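Local coordinates for putative sugar binding protein (Bacteroides vulgatus ATCC 8482, PDB 3KEZ), which probably binds sugars at the outer membrane as a calcium-binding, SusD-family protein thought to take part in nutrient uptake, at residues G352-A355 with K356-Y360; A222-G225 with A226-G230. One frame throughout, in Å; residues are numbered along the deposited sequence.

Contact 1 of 2, residues G352-A355 with K356-Y360; sequences GDNA and KAVKY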
loop_
_atom_site.group_PDB
_atom_site.type_symbol
_atom_site.label_atom_id
_atom_site.label_comp_id
_atom_site.label_asym_id
_atom_site.label_seq_id
_atom_site.Cartn_x
_atom_site.Cartn_y
_atom_site.Cartn_z
ATOM N N GLY A 352 -22.065 1.763 -12.511
ATOM C CA GLY A 352 -22.755 1.737 -13.775
ATOM C C GLY A 352 -22.520 2.974 -14.612
ATOM O O GLY A 352 -23.350 3.315 -15.445
ATOM N N ASP A 353 -21.427 3.685 -14.370
ATOM C CA ASP A 353 -21.157 4.933 -15.139
ATOM C C ASP A 353 -20.013 4.628 -16.084
ATOM O O ASP A 353 -18.849 4.837 -15.752
ATOM C CB ASP A 353 -20.828 6.109 -14.226
ATOM C CG ASP A 353 -20.770 7.438 -14.984
ATOM O OD1 ASP A 353 -20.644 7.425 -16.219
ATOM O OD2 ASP A 353 -20.815 8.500 -14.335
ATOM N N ASN A 354 -20.343 4.067 -17.249
ATOM C CA ASN A 354 -19.310 3.647 -18.165
ATOM C C ASN A 354 -18.500 4.806 -18.713
ATOM O O ASN A 354 -17.276 4.687 -18.854
ATOM C CB ASN A 354 -19.883 2.847 -19.312
ATOM C CG ASN A 354 -18.798 2.164 -20.097
ATOM O OD1 ASN A 354 -18.002 1.389 -19.543
ATOM N ND2 ASN A 354 -18.715 2.483 -21.372
ATOM N N ALA A 355 -19.176 5.913 -18.994
ATOM C CA ALA A 355 -18.539 7.129 -19.529
ATOM C C ALA A 355 -17.393 7.589 -18.663
ATOM O O ALA A 355 -16.308 7.918 -19.152
ATOM C CB ALA A 355 -19.565 8.265 -19.711
ATOM N N LYS A 356 -17.663 7.591 -17.371
ATOM C CA LYS A 356 -16.719 8.010 -16.359
ATOM C C LYS A 356 -15.617 6.981 -16.195
ATOM O O LYS A 356 -14.469 7.354 -16.053
ATOM C CB LYS A 356 -17.440 8.225 -15.016
ATOM C CG LYS A 356 -16.681 9.124 -14.066
ATOM C CD LYS A 356 -17.453 9.438 -12.753
ATOM C CE LYS A 356 -18.441 10.560 -12.924
ATOM N NZ LYS A 356 -18.808 11.180 -11.594
ATOM N N ALA A 357 -15.957 5.688 -16.242
ATOM C CA ALA A 357 -14.934 4.651 -16.174
ATOM C C ALA A 357 -13.953 4.775 -17.327
ATOM O O ALA A 357 -12.741 4.708 -17.099
ATOM C CB ALA A 357 -15.543 3.275 -16.162
ATOM N N VAL A 358 -14.473 4.926 -18.541
ATOM C CA VAL A 358 -13.647 5.135 -19.723
ATOM C C VAL A 358 -12.770 6.399 -19.573
ATOM O O VAL A 358 -11.582 6.332 -19.870
ATOM C CB VAL A 358 -14.484 5.203 -20.996
ATOM C CG1 VAL A 358 -13.700 5.810 -22.195
ATOM C CG2 VAL A 358 -15.033 3.816 -21.340
ATOM N N LYS A 359 -13.336 7.502 -19.070
ATOM C CA LYS A 359 -12.576 8.742 -18.866
ATOM C C LYS A 359 -11.342 8.478 -18.002
ATOM O O LYS A 359 -10.194 8.737 -18.404
ATOM C CB LYS A 359 -13.463 9.798 -18.217
ATOM C CG LYS A 359 -12.788 11.194 -18.063
ATOM C CD LYS A 359 -13.576 12.088 -17.086
ATOM C CE LYS A 359 -12.643 13.004 -16.228
ATOM N NZ LYS A 359 -13.432 13.978 -15.371
ATOM N N TYR A 360 -11.559 7.907 -16.822
ATOM C CA TYR A 360 -10.450 7.736 -15.876
ATOM C C TYR A 360 -9.491 6.643 -16.323
ATOM O O TYR A 360 -8.256 6.803 -16.259
ATOM C CB TYR A 360 -10.980 7.514 -14.461
ATOM C CG TYR A 360 -11.601 8.773 -13.888
ATOM C CD1 TYR A 360 -10.786 9.854 -13.530
ATOM C CD2 TYR A 360 -12.969 8.896 -13.669
ATOM C CE1 TYR A 360 -11.304 10.994 -12.991
ATOM C CE2 TYR A 360 -13.507 10.087 -13.126
ATOM C CZ TYR A 360 -12.656 11.121 -12.801
ATOM O OH TYR A 360 -13.100 12.301 -12.240
HETATM O O HOH W 1 -20.952 8.935 -11.645
#
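Asp-353 and Ala-357 are joined where the first turn of helix 354-368 winds up: the carbonyl O of Asp-353 accepts from Ala-357 N at 3.1 Å, and Asn-354 O and Ala-355 O take the amides of Val-358 and Lys-359 in the same i to i+4 pattern. Asp-353 is the N-cap, and it follows Gly-352, the positive-phi residue of the Schellman motif that ends helix 337-350; the segment is the short turn between helices 337-350 and 354-368, which pack against each other. With CG anti to the backbone N (chi1 -171°), the carboxylate folds over the helix start, and its OD1 receives Lys-356 N at 3.2 Å from well above the carboxylate plane. The Lys-356 side chain runs across the same carboxylate: its CB lies 3.4 Å from Asp-353 CG, and a bend at chi3 (-83°) brings CE against OD2. Lys-356 NZ stays 4.3 Å from Asp-353 OD2, beyond a salt bridge, and pairs with Glu-220 of helix 212-229 in one. On another side of the turn, the Asn-354 amide is held by the backbone of Lys-377 and Leu-379, and its ND2 passes 3.9 Å from Val-358 CG2. Water 1 donates to Asp-353 OD2 at 2.7 Å and accepts a weak bond from Lys-356 NZ.

Contact 2 of 2, residues A222-G225 with A226-G230; sequences AIKG and AEKEG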
loop_
_atom_site.group_PDB
_atom_site.type_symbol
_atom_site.label_atom_id
_atom_site.label_comp_id
_atom_site.label_asym_id
_atom_site.label_seq_id
_atom_site.Cartn_x
_atom_site.Cartn_y
_atom_site.Cartn_z
ATOM N N ALA A 222 -9.906 13.588 -4.892
ATOM C CA ALA A 222 -8.452 13.454 -4.699
ATOM C C ALA A 222 -7.728 13.948 -5.951
ATOM O O ALA A 222 -6.716 14.678 -5.865
ATOM C CB ALA A 222 -8.064 12.028 -4.426
ATOM N N ILE A 223 -8.240 13.554 -7.108
ATOM C CA ILE A 223 -7.649 13.947 -8.398
ATOM C C ILE A 223 -7.759 15.446 -8.635
ATOM O O ILE A 223 -6.765 16.088 -8.973
ATOM C CB ILE A 223 -8.276 13.169 -9.614
ATOM C CG1 ILE A 223 -7.945 11.670 -9.555
ATOM C CG2 ILE A 223 -7.808 13.778 -10.979
ATOM C CD1 ILE A 223 -8.926 10.797 -10.363
ATOM N N LYS A 224 -8.968 15.987 -8.479
ATOM C CA LYS A 224 -9.229 17.402 -8.758
ATOM C C LYS A 224 -8.362 18.295 -7.859
ATOM O O LYS A 224 -7.775 19.282 -8.326
ATOM C CB LYS A 224 -10.727 17.735 -8.601
ATOM C CG LYS A 224 -11.064 19.232 -8.515
ATOM C CD LYS A 224 -12.549 19.508 -8.716
ATOM C CE LYS A 224 -12.887 20.979 -8.436
ATOM N NZ LYS A 224 -14.261 21.330 -8.902
ATOM N N GLY A 225 -8.301 17.948 -6.581
ATOM C CA GLY A 225 -7.486 18.691 -5.621
ATOM C C GLY A 225 -5.985 18.589 -5.848
ATOM O O GLY A 225 -5.282 19.606 -5.826
ATOM N N ALA A 226 -5.485 17.366 -6.052
ATOM C CA ALA A 226 -4.045 17.157 -6.292
ATOM C C ALA A 226 -3.632 17.876 -7.566
ATOM O O ALA A 226 -2.594 18.562 -7.601
ATOM C CB ALA A 226 -3.680 15.685 -6.397
ATOM N N GLU A 227 -4.429 17.748 -8.620
ATOM C CA GLU A 227 -4.054 18.420 -9.877
ATOM C C GLU A 227 -4.127 19.963 -9.753
ATOM O O GLU A 227 -3.266 20.652 -10.293
ATOM C CB GLU A 227 -4.811 17.837 -11.081
ATOM C CG GLU A 227 -4.429 16.322 -11.301
ATOM C CD GLU A 227 -5.114 15.673 -12.464
ATOM O OE1 GLU A 227 -6.010 16.322 -13.064
ATOM O OE2 GLU A 227 -4.732 14.525 -12.805
ATOM N N LYS A 228 -5.098 20.516 -9.018
ATOM C CA LYS A 228 -5.060 21.977 -8.742
ATOM C C LYS A 228 -3.775 22.365 -8.008
ATOM O O LYS A 228 -3.260 23.451 -8.164
ATOM C CB LYS A 228 -6.213 22.433 -7.854
ATOM C CG LYS A 228 -7.572 22.525 -8.510
ATOM C CD LYS A 228 -8.599 23.298 -7.648
ATOM C CE LYS A 228 -10.024 23.100 -8.206
ATOM N NZ LYS A 228 -10.801 24.382 -8.319
ATOM N N GLU A 229 -3.293 21.474 -7.166
ATOM C CA GLU A 229 -2.065 21.698 -6.419
ATOM C C GLU A 229 -0.793 21.529 -7.284
ATOM O O GLU A 229 0.294 21.933 -6.860
ATOM C CB GLU A 229 -2.068 20.791 -5.186
ATOM C CG GLU A 229 -1.230 21.266 -4.058
ATOM C CD GLU A 229 -1.659 22.621 -3.546
ATOM O OE1 GLU A 229 -2.857 22.948 -3.693
ATOM O OE2 GLU A 229 -0.793 23.351 -3.007
ATOM N N GLY A 230 -0.925 20.987 -8.499
ATOM C CA GLY A 230 0.185 20.862 -9.452
ATOM C C GLY A 230 0.751 19.464 -9.613
ATOM O O GLY A 230 1.718 19.234 -10.359
HETATM O O HOH W 2 -5.596 21.907 -4.505
#
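Gly-225 O is gripped twice, by the amide of Glu-229 at 3.0 Å and by a water that donates to it at 2.7 Å. The same water donates to Glu-229 OE1, so one residue reaches this carbonyl both directly, through its backbone, and indirectly, through its carboxylate. The bend at chi2 (60°) in the Glu-229 side chain turns the carboxylate back to the water. The amides of Ala-226, Glu-227 and Lys-228 continue the ladder inward, each bonded to the carbonyl four residues earlier. This is the C-terminal end of helix 212-229, closed by a Schellman motif: Gly-230 takes a positive phi, and its N donates to Glu-227 O.

On the flank that faces helix 337-350, the Ile-223 and Glu-227 side chains run alongside one another in a common direction. The CG2 methyl of Ile-223 rests 3.6 Å from Glu-227 CD and about equally far from both carboxylate oxygens, while Glu-227 CG sits against Ile-223 O. OE2 of that carboxylate is hydrogen-bonded to Tyr-341 OH, which ties the acid to the neighbouring helix and should help fix its rotation. Ala-222 and Ala-226 turn their methyls to helix 195-209, where Trp-196 packs on Ala-226 and also on Glu-229; Ala-226 CB lies 3.2 Å from Ala-222 O.

Lys-224 and Lys-228 occupy the exposed flank. Lys-224 is modelled in two positions, and in one of them the two side chains run as a parallel pair that touches through its aliphatic parts, Lys-224 CE to Lys-228 CE at 3.6 Å. Lys-228 CG also lies near the backbone O of Lys-224.

How the contacts relate
Contact 1 lies at the surface and contact 2 is partly buried, yet both use helix ends that meet helix 337-350. Contact 1 opens helix 354-368, the next helix after 337-350; contact 2 closes helix 212-229, which packs against helix 337-350. Their chemistry differs accordingly: a carboxylate caps one amide at the start of the helix in contact 1, whereas in contact 2 a water bridges one carbonyl to a carboxylate, and a positive-phi glycine closes the helix. The two touch directly, with Tyr-360 CE1 packed 3.5 Å from Ile-223 CD1. Near this apolar join, Glu-220 of helix 212-229 adds a polar tie through its hydrogen bond with Tyr-360 OH.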